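Local coordinates for PA0833-PD protein (PDB 6JFW), which probably binds peptidoglycan through the OmpA C-like periplasmic domain present here, as part of a longer protein of the outer membrane, at residues G17-R22 and K28-G33; S47-L52 and A94-A99; G71-T76 and Q80-L85. One frame throughout, in Å; residues are numbered along the deposited sequence.

Interaction 1 (G17-R22 and K28-G33); sequences GVEVQR and KLIMPG
With CG1 trans to the backbone N (chi1 174°) and CG2 beside that N, V18 sets both methyls 4.1 Å from M31 CG, which M31 brings back beside its own N (chi1 -59°); the two side chains lie side by side. They stand at the open end of a beta hairpin, made by strands 19-23 and 26-32 of the OmpA C-like domain. The ladder between the strands alternates regularly: E19 with I30 and Q21 with K28 are hydrogen-bonded antiparallel pairs, and V20 with L29 between them is a non-hydrogen-bonded pair. K28 N gives the straightest of the four bonds, 2.8 Å to Q21 O, and Q21 N returns one of 2.7 Å to K28 O. On the V20 and L29 face, L29 CD2 reaches to 3.6 Å from V20 CG2, while L29 also touches L55 and F59 of helix 49-61. The other face is more polar. There the extended E19 chain crosses I30, and Q21 and K28 lie side by side, Q21 OE1 3.9 Å from K28 CD. Strand 26-32 is also bonded to strand 132-139, leaving strand 19-23 at the sheet margin. Beyond the ladder, the P32 ring abuts the opposing backbone, its CD 3.3 Å from G17 O.

Interaction 2 (S47-L52 and A94-A99); sequences SFYAPL and AGYLTA
Y96 lays its ring against L52, which covers part of one ring face: L52 CD1 sits 4.3 Å from the ring centroid and 26° off the normal, a CH-pi contact, and L52 CB approaches Y96 CE1, toward the hydroxyl end, at 3.6 Å. The same ring turns an edge to Y49. The two tyrosines form a T-shaped pair, centroids 5.1 Å apart and planes at 67°, in which Y96 CE2 stands over the Y49 face, nearer its rim than its middle, 3.8 Å from Y49 CD2. Because Y96 sends CG trans to its backbone N (chi1 -171°), the ring reaches out from helix 79-99 across to the first turn of helix 49-61. Its hydroxyl arrives close to the Y49 backbone, with Y96 OH 3.3 Å from Y49 O, but this is not a hydrogen bond; the hydroxyl is instead hydrogen-bonded to N53 OD1, one residue beyond L52, which helps to hold the ring against L52 and Y49. L97 CD2 makes a looser apolar contact with L52 CD2 at 4.3 Å and also lies against the L52 carbonyl oxygen. This is helix-to-helix packing of the alpha/beta OmpA C-like fold, joining the beginning of helix 49-61 to the end of helix 79-99. I44, in the preceding loop, touches Y49, L52 and Y96 together, while A94 and L97 rest on I69 of strand 65-72 and T98 on L107 of strand 107-111.

Interaction 3 (G71-T76 and Q80-L85); sequences GYTDST and QHNMDL
The turn that leaves strand 65-72 and leads into helix 79-99 carries the Thr-Asp sequence of the OmpA C-like family, a region that in relatives helps to line the peptidoglycan pocket and probably does so here. N82, in the first turn of the helix, grips this loop. Its ND2 donates to T76 O over 3.0 Å at 156° at the hydrogen; the acceptor lies almost in the plane of the N82 amide, whereas the donor stands well above the T76 carbonyl plane. The same ND2 also meets, weakly, a water at 2.8 Å that donates to S75 O, giving the amide a second link to the loop. T73 crosses over the base of N82, with OG1 3.2 Å from N82 CB. The T73 chi1 of 61° sets its OG1 between the backbone N and the carbonyl carbon, from where it donates to a lone pair of D74 O at 3.0 Å. D74 shapes the bend itself: OD2 accepts from T76 N at 3.0 Å, an Asx turn, while OD1 makes a salt bridge to R131. The contact thus lies at the first connection of a beta-alpha-beta unit completed by strand 107-111; T73 is backbone-bonded to G113 beyond that strand, P114 touches S75 and N82, and R127 of helix 124-130 packs on D74 and T76.

In the fold
Interactions 1 and 2 meet directly, their centres about 14 Å apart: F48 of segment 47-52 packs its ring on the hairpin, with F48 CE1 3.4 Å from V18 CG2 and F48 CE2 3.4 Å from M31 CE. The hairpin is thereby packed against the helical layer. Interaction 3 stands apart, its centre about 19 Å from that of interaction 1 and about 21 Å from that of interaction 2, touching neither. It shares helix 79-99 with interaction 2, the two using different ends of that helix, and the sheet with interaction 1. Of the three, interaction 3 is placed at the probable peptidoglycan pocket; interaction 1 pairs the two hairpin strands, and interaction 2 joins helices 49-61 and 79-99.

Interaction 1 (G17-R22 and K28-G33)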
ATOM      1  N   GLY A  17      -4.433  -5.531  10.069  1.00 16.83           N
ATOM      2  CA  GLY A  17      -3.676  -4.317  10.262  1.00 15.41           C
ATOM      3  C   GLY A  17      -3.692  -3.372   9.081  1.00 21.72           C
ATOM      4  O   GLY A  17      -3.143  -2.269   9.183  1.00 20.63           O
ATOM      5  N   VAL A  18      -4.291  -3.771   7.961  1.00 15.26           N
ATOM      6  CA  VAL A  18      -4.451  -2.885   6.814  1.00 18.82           C
ATOM      7  C   VAL A  18      -5.662  -1.995   7.049  1.00 21.18           C
ATOM      8  O   VAL A  18      -6.758  -2.484   7.345  1.00 22.52           O
ATOM      9  CB  VAL A  18      -4.611  -3.693   5.518  1.00 18.05           C
ATOM     10  CG1 VAL A  18      -4.919  -2.768   4.350  1.00 19.77           C
ATOM     11  CG2 VAL A  18      -3.368  -4.510   5.243  1.00 19.72           C
ATOM     12  N   GLU A  19      -5.473  -0.686   6.917  1.00 19.32           N
ATOM     13  CA  GLU A  19      -6.576   0.250   7.066  1.00 17.71           C
ATOM     14  C   GLU A  19      -7.169   0.595   5.707  1.00 20.71           C
ATOM     15  O   GLU A  19      -6.451   0.753   4.718  1.00 15.27           O
ATOM     16  CB  GLU A  19      -6.131   1.534   7.768  1.00 24.79           C
ATOM     17  CG  GLU A  19      -5.193   1.324   8.926  1.00 30.50           C
ATOM     18  CD  GLU A  19      -4.486   2.593   9.300  1.00 48.05           C
ATOM     19  OE1 GLU A  19      -3.531   2.526  10.099  1.00 52.55           O
ATOM     20  OE2 GLU A  19      -4.893   3.659   8.791  1.00 53.50           O
ATOM     21  N   VAL A  20      -8.491   0.719   5.681  1.00 15.59           N
ATOM     22  CA  VAL A  20      -9.244   1.050   4.481  1.00 14.27           C
ATOM     23  C   VAL A  20      -9.863   2.420   4.702  1.00 16.46           C
ATOM     24  O   VAL A  20     -10.610   2.619   5.668  1.00 17.00           O
ATOM     25  CB  VAL A  20     -10.325  -0.001   4.188  1.00 17.40           C
ATOM     26  CG1 VAL A  20     -11.072   0.340   2.912  1.00 14.10           C
ATOM     27  CG2 VAL A  20      -9.705  -1.389   4.115  1.00 20.91           C
ATOM     28  N   GLN A  21      -9.552   3.364   3.820  1.00 11.53           N
ATOM     29  CA  GLN A  21     -10.066   4.721   3.930  1.00  9.19           C
ATOM     30  C   GLN A  21     -10.873   5.082   2.696  1.00 14.85           C
ATOM     31  O   GLN A  21     -10.399   4.926   1.565  1.00 13.67           O
ATOM     32  CB  GLN A  21      -8.941   5.737   4.122  1.00 14.83           C
ATOM     33  CG  GLN A  21      -8.041   5.437   5.293  1.00 21.81           C
ATOM     34  CD  GLN A  21      -7.156   6.610   5.648  1.00 32.77           C
ATOM     35  OE1 GLN A  21      -6.968   7.527   4.848  1.00 25.81           O
ATOM     36  NE2 GLN A  21      -6.608   6.591   6.856  1.00 28.97           N
ATOM     37  N   ARG A  22     -12.093   5.550   2.928  1.00 16.30           N
ATOM     38  CA  ARG A  22     -12.882   6.220   1.907  1.00 15.38           C
ATOM     39  C   ARG A  22     -12.398   7.660   1.788  1.00 19.40           C
ATOM     40  O   ARG A  22     -12.381   8.396   2.779  1.00 14.81           O
ATOM     41  CB  ARG A  22     -14.361   6.178   2.275  1.00 16.53           C
ATOM     42  CG  ARG A  22     -15.190   7.221   1.568  1.00 20.02           C
ATOM     43  CD  ARG A  22     -15.255   6.897   0.101  1.00 19.60           C
ATOM     44  NE  ARG A  22     -15.656   5.511  -0.083  1.00 21.23           N
ATOM     45  CZ  ARG A  22     -15.811   4.932  -1.264  1.00 28.94           C
ATOM     46  NH1 ARG A  22     -16.182   3.664  -1.332  1.00 33.66           N
ATOM     47  NH2 ARG A  22     -15.595   5.621  -2.375  1.00 29.26           N
ATOM     48  N   LYS A  28      -8.490   4.202  -0.386  1.00 13.40           N
ATOM     49  CA  LYS A  28      -7.075   4.134  -0.043  1.00 14.07           C
ATOM     50  C   LYS A  28      -6.852   3.036   0.985  1.00 13.27           C
ATOM     51  O   LYS A  28      -7.574   2.960   1.985  1.00 14.04           O
ATOM     52  CB  LYS A  28      -6.569   5.471   0.501  1.00 15.62           C
ATOM     53  CG  LYS A  28      -5.129   5.423   0.984  1.00 22.03           C
ATOM     54  CD  LYS A  28      -4.769   6.673   1.761  1.00 25.37           C
ATOM     55  CE  LYS A  28      -4.651   7.882   0.857  1.00 28.22           C
ATOM     56  NZ  LYS A  28      -4.503   9.129   1.652  1.00 38.54           N
ATOM     57  N   LEU A  29      -5.856   2.195   0.737  1.00 10.95           N
ATOM     58  CA  LEU A  29      -5.465   1.128   1.650  1.00 12.41           C
ATOM     59  C   LEU A  29      -4.102   1.467   2.238  1.00 17.34           C
ATOM     60  O   LEU A  29      -3.124   1.613   1.497  1.00 16.34           O
ATOM     61  CB  LEU A  29      -5.426  -0.217   0.925  1.00 12.93           C
ATOM     62  CG  LEU A  29      -6.700  -0.545   0.142  1.00 19.01           C
ATOM     63  CD1 LEU A  29      -6.442  -1.622  -0.894  1.00 20.07           C
ATOM     64  CD2 LEU A  29      -7.804  -0.970   1.090  1.00 21.42           C
ATOM     65  N   ILE A  30      -4.043   1.606   3.561  1.00 13.27           N
ATOM     66  CA  ILE A  30      -2.796   1.865   4.273  1.00 13.67           C
ATOM     67  C   ILE A  30      -2.239   0.533   4.748  1.00 14.52           C
ATOM     68  O   ILE A  30      -2.875  -0.165   5.545  1.00 12.88           O
ATOM     69  CB  ILE A  30      -3.001   2.809   5.467  1.00 21.49           C
ATOM     70  CG1 ILE A  30      -3.729   4.084   5.043  1.00 23.41           C
ATOM     71  CG2 ILE A  30      -1.652   3.138   6.106  1.00 19.05           C
ATOM     72  CD1 ILE A  30      -2.897   5.003   4.220  1.00 31.26           C
ATOM     73  N   MET A  31      -1.046   0.190   4.278  1.00 13.46           N
ATOM     74  CA  MET A  31      -0.379  -1.037   4.697  1.00 12.88           C
ATOM     75  C   MET A  31       0.848  -0.679   5.524  1.00 14.58           C
ATOM     76  O   MET A  31       1.881  -0.279   4.960  1.00 14.10           O
ATOM     77  CB  MET A  31       0.001  -1.876   3.474  1.00 18.53           C
ATOM     78  CG  MET A  31      -1.219  -2.239   2.628  1.00 20.32           C
ATOM     79  SD  MET A  31      -0.893  -2.863   0.966  1.00 39.02           S
ATOM     80  CE  MET A  31       0.757  -3.520   1.146  1.00 28.19           C
ATOM     81  N   PRO A  32       0.785  -0.779   6.853  1.00 18.60           N
ATOM     82  CA  PRO A  32       1.922  -0.359   7.681  1.00 18.56           C
ATOM     83  C   PRO A  32       3.148  -1.215   7.412  1.00 19.13           C
ATOM     84  O   PRO A  32       3.051  -2.414   7.144  1.00 15.17           O
ATOM     85  CB  PRO A  32       1.413  -0.549   9.116  1.00 22.37           C
ATOM     86  CG  PRO A  32      -0.073  -0.686   9.003  1.00 25.18           C
ATOM     87  CD  PRO A  32      -0.333  -1.289   7.662  1.00 19.89           C
ATOM     88  N   GLY A  33       4.317  -0.578   7.492  1.00 19.91           N
ATOM     89  CA  GLY A  33       5.553  -1.284   7.196  1.00 17.35           C
ATOM     90  C   GLY A  33       5.804  -2.455   8.129  1.00 17.70           C
ATOM     91  O   GLY A  33       6.313  -3.495   7.707  1.00 16.71           O
TER

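Interaction 2 (S47-L52 and A94-A99)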
ATOM      1  N   SER A  47       3.420 -13.489   6.762  1.00 17.80           N
ATOM      2  CA  SER A  47       2.045 -13.294   7.205  1.00 24.05           C
ATOM      3  C   SER A  47       1.224 -12.401   6.283  1.00 22.18           C
ATOM      4  O   SER A  47      -0.004 -12.375   6.405  1.00 26.39           O
ATOM      5  CB  SER A  47       2.042 -12.677   8.596  1.00 33.08           C
ATOM      6  OG  SER A  47       2.607 -11.376   8.519  1.00 38.11           O
ATOM      7  N   PHE A  48       1.860 -11.630   5.408  1.00 21.58           N
ATOM      8  CA  PHE A  48       1.120 -10.699   4.569  1.00 18.40           C
ATOM      9  C   PHE A  48       0.842 -11.248   3.178  1.00 16.83           C
ATOM     10  O   PHE A  48       0.210 -10.562   2.367  1.00 14.78           O
ATOM     11  CB  PHE A  48       1.867  -9.371   4.465  1.00 21.44           C
ATOM     12  CG  PHE A  48       0.974  -8.223   4.144  1.00 18.99           C
ATOM     13  CD1 PHE A  48       0.054  -7.777   5.071  1.00 21.05           C
ATOM     14  CD2 PHE A  48       1.030  -7.604   2.914  1.00 18.65           C
ATOM     15  CE1 PHE A  48      -0.788  -6.730   4.776  1.00 23.94           C
ATOM     16  CE2 PHE A  48       0.188  -6.553   2.617  1.00 20.12           C
ATOM     17  CZ  PHE A  48      -0.718  -6.113   3.552  1.00 19.33           C
ATOM     18  N   TYR A  49       1.292 -12.469   2.891  1.00  9.80           N
ATOM     19  CA  TYR A  49       1.037 -13.074   1.589  1.00 15.31           C
ATOM     20  C   TYR A  49      -0.457 -13.225   1.337  1.00 14.80           C
ATOM     21  O   TYR A  49      -0.961 -12.854   0.270  1.00 15.74           O
ATOM     22  CB  TYR A  49       1.733 -14.430   1.506  1.00 17.14           C
ATOM     23  CG  TYR A  49       3.185 -14.349   1.112  1.00 18.38           C
ATOM     24  CD1 TYR A  49       4.022 -13.384   1.655  1.00 18.82           C
ATOM     25  CD2 TYR A  49       3.722 -15.246   0.204  1.00 23.00           C
ATOM     26  CE1 TYR A  49       5.352 -13.310   1.294  1.00 19.92           C
ATOM     27  CE2 TYR A  49       5.047 -15.183  -0.163  1.00 34.59           C
ATOM     28  CZ  TYR A  49       5.859 -14.214   0.385  1.00 26.92           C
ATOM     29  OH  TYR A  49       7.183 -14.152   0.020  1.00 28.67           O
ATOM     30  N   ALA A  50      -1.180 -13.764   2.309  1.00 16.06           N
ATOM     31  CA  ALA A  50      -2.591 -14.058   2.107  1.00 15.10           C
ATOM     32  C   ALA A  50      -3.437 -12.786   2.048  1.00 14.73           C
ATOM     33  O   ALA A  50      -4.343 -12.708   1.208  1.00 16.10           O
ATOM     34  CB  ALA A  50      -3.094 -15.012   3.190  1.00 18.16           C
ATOM     35  N   PRO A  51      -3.205 -11.776   2.903  1.00 17.30           N
ATOM     36  CA  PRO A  51      -3.869 -10.480   2.666  1.00 16.61           C
ATOM     37  C   PRO A  51      -3.646  -9.938   1.263  1.00 14.16           C
ATOM     38  O   PRO A  51      -4.598  -9.476   0.620  1.00 15.99           O
ATOM     39  CB  PRO A  51      -3.251  -9.581   3.743  1.00 18.35           C
ATOM     40  CG  PRO A  51      -2.975 -10.505   4.861  1.00 17.86           C
ATOM     41  CD  PRO A  51      -2.539 -11.800   4.221  1.00 19.55           C
ATOM     42  N   LEU A  52      -2.410  -9.998   0.762  1.00 15.14           N
ATOM     43  CA  LEU A  52      -2.143  -9.543  -0.600  1.00 14.32           C
ATOM     44  C   LEU A  52      -2.869 -10.403  -1.626  1.00 10.75           C
ATOM     45  O   LEU A  52      -3.342  -9.890  -2.648  1.00 15.58           O
ATOM     46  CB  LEU A  52      -0.640  -9.542  -0.872  1.00 11.42           C
ATOM     47  CG  LEU A  52       0.120  -8.336  -0.325  1.00 14.09           C
ATOM     48  CD1 LEU A  52       1.620  -8.507  -0.500  1.00 17.02           C
ATOM     49  CD2 LEU A  52      -0.364  -7.054  -0.989  1.00 19.78           C
ATOM     50  N   ALA A  94       3.871  -4.284  -5.810  1.00 15.25           N
ATOM     51  CA  ALA A  94       3.383  -4.342  -7.184  1.00 16.30           C
ATOM     52  C   ALA A  94       3.808  -5.631  -7.872  1.00 13.17           C
ATOM     53  O   ALA A  94       3.016  -6.248  -8.595  1.00 17.95           O
ATOM     54  CB  ALA A  94       3.886  -3.133  -7.970  1.00 14.53           C
ATOM     55  N   GLY A  95       5.059  -6.047  -7.669  1.00 13.95           N
ATOM     56  CA  GLY A  95       5.517  -7.293  -8.263  1.00 17.29           C
ATOM     57  C   GLY A  95       4.734  -8.494  -7.771  1.00 16.45           C
ATOM     58  O   GLY A  95       4.423  -9.403  -8.544  1.00 18.95           O
ATOM     59  N   TYR A  96       4.398  -8.510  -6.479  1.00 13.34           N
ATOM     60  CA  TYR A  96       3.593  -9.601  -5.939  1.00 13.75           C
ATOM     61  C   TYR A  96       2.204  -9.613  -6.565  1.00 13.98           C
ATOM     62  O   TYR A  96       1.718 -10.659  -7.008  1.00 15.97           O
ATOM     63  CB  TYR A  96       3.493  -9.483  -4.418  1.00 17.27           C
ATOM     64  CG  TYR A  96       2.864 -10.692  -3.759  1.00 22.92           C
ATOM     65  CD1 TYR A  96       1.484 -10.807  -3.643  1.00 16.91           C
ATOM     66  CD2 TYR A  96       3.652 -11.719  -3.258  1.00 23.47           C
ATOM     67  CE1 TYR A  96       0.907 -11.912  -3.049  1.00 21.05           C
ATOM     68  CE2 TYR A  96       3.083 -12.828  -2.661  1.00 24.14           C
ATOM     69  CZ  TYR A  96       1.711 -12.919  -2.558  1.00 23.60           C
ATOM     70  OH  TYR A  96       1.140 -14.020  -1.964  1.00 19.55           O
ATOM     71  N   LEU A  97       1.547  -8.450  -6.604  1.00 12.06           N
ATOM     72  CA  LEU A  97       0.197  -8.376  -7.154  1.00 12.19           C
ATOM     73  C   LEU A  97       0.163  -8.821  -8.611  1.00  9.69           C
ATOM     74  O   LEU A  97      -0.778  -9.500  -9.037  1.00 11.35           O
ATOM     75  CB  LEU A  97      -0.347  -6.956  -7.011  1.00 13.28           C
ATOM     76  CG  LEU A  97      -0.689  -6.517  -5.587  1.00 11.87           C
ATOM     77  CD1 LEU A  97      -0.984  -5.024  -5.539  1.00 10.36           C
ATOM     78  CD2 LEU A  97      -1.872  -7.315  -5.056  1.00 12.22           C
ATOM     79  N   THR A  98       1.184  -8.455  -9.389  1.00 12.06           N
ATOM     80  CA  THR A  98       1.226  -8.876 -10.787  1.00 16.48           C
ATOM     81  C   THR A  98       1.473 -10.375 -10.906  1.00 14.41           C
ATOM     82  O   THR A  98       0.918 -11.030 -11.798  1.00 17.25           O
ATOM     83  CB  THR A  98       2.300  -8.095 -11.545  1.00 19.92           C
ATOM     84  OG1 THR A  98       3.515  -8.084 -10.786  1.00 25.12           O
ATOM     85  CG2 THR A  98       1.845  -6.672 -11.786  1.00 17.45           C
ATOM     86  N   ALA A  99       2.298 -10.936 -10.019  1.00 12.79           N
ATOM     87  CA  ALA A  99       2.488 -12.383 -10.005  1.00 13.50           C
ATOM     88  C   ALA A  99       1.183 -13.112  -9.714  1.00 16.28           C
ATOM     89  O   ALA A  99       0.989 -14.243 -10.172  1.00 17.58           O
ATOM     90  CB  ALA A  99       3.551 -12.764  -8.976  1.00 15.34           C
TER

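Interaction 3 (G71-T76 and Q80-L85)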
ATOM      1  N   GLY A  71       4.942   4.177  -1.946  1.00 12.22           N
ATOM      2  CA  GLY A  71       5.723   3.875  -0.764  1.00 12.64           C
ATOM      3  C   GLY A  71       6.105   5.140  -0.016  1.00 14.06           C
ATOM      4  O   GLY A  71       6.324   6.190  -0.614  1.00 16.10           O
ATOM      5  N   TYR A  72       6.171   5.029   1.310  1.00  9.14           N
ATOM      6  CA  TYR A  72       6.523   6.153   2.166  1.00 14.76           C
ATOM      7  C   TYR A  72       7.514   5.701   3.227  1.00 17.22           C
ATOM      8  O   TYR A  72       7.585   4.523   3.581  1.00 10.91           O
ATOM      9  CB  TYR A  72       5.302   6.759   2.870  1.00 13.01           C
ATOM     10  CG  TYR A  72       4.265   7.382   1.968  1.00 14.98           C
ATOM     11  CD1 TYR A  72       3.224   6.624   1.454  1.00 12.60           C
ATOM     12  CD2 TYR A  72       4.308   8.735   1.659  1.00 14.54           C
ATOM     13  CE1 TYR A  72       2.263   7.190   0.644  1.00 12.89           C
ATOM     14  CE2 TYR A  72       3.351   9.311   0.845  1.00 13.18           C
ATOM     15  CZ  TYR A  72       2.332   8.534   0.341  1.00 14.55           C
ATOM     16  OH  TYR A  72       1.375   9.101  -0.469  1.00 22.21           O
ATOM     17  N   THR A  73       8.265   6.667   3.749  1.00 15.91           N
ATOM     18  CA  THR A  73       9.156   6.449   4.879  1.00 15.06           C
ATOM     19  C   THR A  73       8.956   7.560   5.900  1.00 16.30           C
ATOM     20  O   THR A  73       8.201   8.513   5.688  1.00 12.51           O
ATOM     21  CB  THR A  73      10.632   6.413   4.456  1.00 21.07           C
ATOM     22  OG1 THR A  73      10.992   7.668   3.865  1.00 25.65           O
ATOM     23  CG2 THR A  73      10.886   5.292   3.464  1.00 21.19           C
ATOM     24  N   ASP A  74       9.648   7.413   7.025  1.00 15.22           N
ATOM     25  CA  ASP A  74       9.807   8.492   7.987  1.00 16.92           C
ATOM     26  C   ASP A  74      10.887   9.442   7.467  1.00 21.73           C
ATOM     27  O   ASP A  74      11.399   9.283   6.357  1.00 15.69           O
ATOM     28  CB  ASP A  74      10.144   7.922   9.359  1.00 20.71           C
ATOM     29  CG  ASP A  74      11.424   7.119   9.347  1.00 32.56           C
ATOM     30  OD1 ASP A  74      11.382   5.929   8.970  1.00 41.14           O
ATOM     31  OD2 ASP A  74      12.478   7.681   9.700  1.00 42.57           O
ATOM     32  N   SER A  75      11.263  10.435   8.269  1.00 20.58           N
ATOM     33  CA  SER A  75      12.178  11.476   7.818  1.00 25.42           C
ATOM     34  C   SER A  75      13.617  11.265   8.274  1.00 30.49           C
ATOM     35  O   SER A  75      14.464  12.125   8.011  1.00 36.54           O
ATOM     36  CB  SER A  75      11.687  12.848   8.287  1.00 32.84           C
ATOM     37  OG  SER A  75      11.764  12.962   9.695  1.00 34.37           O
ATOM     38  N   THR A  76      13.917  10.158   8.948  1.00 32.70           N
ATOM     39  CA  THR A  76      15.295   9.862   9.322  1.00 31.27           C
ATOM     40  C   THR A  76      16.113   9.537   8.079  1.00 37.60           C
ATOM     41  O   THR A  76      15.665   8.784   7.207  1.00 34.76           O
ATOM     42  CB  THR A  76      15.338   8.701  10.319  1.00 36.33           C
ATOM     43  OG1 THR A  76      14.981   9.168  11.626  1.00 48.60           O
ATOM     44  CG2 THR A  76      16.720   8.063  10.367  1.00 42.68           C
ATOM     45  N   GLN A  80      17.214  11.346  -0.688  1.00 23.34           N
ATOM     46  CA  GLN A  80      17.497  10.436  -1.795  1.00 26.37           C
ATOM     47  C   GLN A  80      17.396   8.983  -1.350  1.00 26.32           C
ATOM     48  O   GLN A  80      16.785   8.153  -2.035  1.00 26.85           O
ATOM     49  CB  GLN A  80      18.885  10.719  -2.373  1.00 39.09           C
ATOM     50  CG  GLN A  80      19.562   9.487  -2.978  1.00 50.04           C
ATOM     51  CD  GLN A  80      20.937   9.784  -3.545  1.00 61.02           C
ATOM     52  OE1 GLN A  80      21.927   9.160  -3.160  1.00 64.01           O
ATOM     53  NE2 GLN A  80      21.002  10.733  -4.469  1.00 62.86           N
ATOM     54  N   HIS A  81      17.989   8.657  -0.200  1.00 22.60           N
ATOM     55  CA  HIS A  81      17.991   7.276   0.268  1.00 24.24           C
ATOM     56  C   HIS A  81      16.587   6.811   0.638  1.00 27.84           C
ATOM     57  O   HIS A  81      16.221   5.657   0.383  1.00 24.03           O
ATOM     58  CB  HIS A  81      18.938   7.131   1.458  1.00 28.23           C
ATOM     59  CG  HIS A  81      19.156   5.715   1.890  1.00 31.31           C
ATOM     60  ND1 HIS A  81      19.609   4.736   1.032  1.00 37.06           N
ATOM     61  CD2 HIS A  81      18.985   5.113   3.091  1.00 31.66           C
ATOM     62  CE1 HIS A  81      19.706   3.592   1.684  1.00 35.73           C
ATOM     63  NE2 HIS A  81      19.333   3.793   2.935  1.00 40.17           N
ATOM     64  N   ASN A  82      15.785   7.697   1.236  1.00 18.72           N
ATOM     65  CA  ASN A  82      14.423   7.333   1.616  1.00 22.33           C
ATOM     66  C   ASN A  82      13.542   7.114   0.393  1.00 20.49           C
ATOM     67  O   ASN A  82      12.722   6.188   0.371  1.00 23.49           O
ATOM     68  CB  ASN A  82      13.820   8.413   2.511  1.00 21.10           C
ATOM     69  CG  ASN A  82      14.326   8.339   3.932  1.00 28.84           C
ATOM     70  OD1 ASN A  82      14.691   7.269   4.417  1.00 30.25           O
ATOM     71  ND2 ASN A  82      14.347   9.478   4.611  1.00 33.65           N
ATOM     72  N   MET A  83      13.675   7.972  -0.621  1.00 20.07           N
ATOM     73  CA  MET A  83      12.948   7.762  -1.868  1.00 24.49           C
ATOM     74  C   MET A  83      13.305   6.411  -2.472  1.00 23.60           C
ATOM     75  O   MET A  83      12.426   5.655  -2.905  1.00 23.74           O
ATOM     76  CB  MET A  83      13.261   8.895  -2.845  1.00 23.80           C
ATOM     77  CG  MET A  83      12.875  10.274  -2.337  1.00 28.20           C
ATOM     78  SD  MET A  83      11.174  10.713  -2.714  1.00 58.49           S
ATOM     79  CE  MET A  83      11.286  10.962  -4.479  1.00 48.73           C
ATOM     80  N   ASP A  84      14.601   6.096  -2.497  1.00 20.18           N
ATOM     81  CA  ASP A  84      15.090   4.784  -2.906  1.00 25.48           C
ATOM     82  C   ASP A  84      14.391   3.667  -2.137  1.00 22.20           C
ATOM     83  O   ASP A  84      13.790   2.764  -2.729  1.00 20.73           O
ATOM     84  CB  ASP A  84      16.606   4.735  -2.682  1.00 26.20           C
ATOM     85  CG  ASP A  84      17.273   3.548  -3.343  1.00 40.64           C
ATOM     86  OD1 ASP A  84      16.707   2.435  -3.322  1.00 48.98           O
ATOM     87  OD2 ASP A  84      18.385   3.733  -3.877  1.00 57.25           O
ATOM     88  N   LEU A  85      14.484   3.715  -0.806  1.00 18.48           N
ATOM     89  CA  LEU A  85      13.910   2.661   0.026  1.00 20.69           C
ATOM     90  C   LEU A  85      12.405   2.543  -0.181  1.00 21.28           C
ATOM     91  O   LEU A  85      11.867   1.433  -0.257  1.00 16.04           O
ATOM     92  CB  LEU A  85      14.224   2.932   1.497  1.00 28.45           C
ATOM     93  CG  LEU A  85      15.682   2.788   1.933  1.00 29.97           C
ATOM     94  CD1 LEU A  85      15.849   3.239   3.375  1.00 26.00           C
ATOM     95  CD2 LEU A  85      16.137   1.350   1.764  1.00 36.32           C
TER
HETATM   96  O   HOH W   1      14.360  12.294   4.932  1.00 31.17           O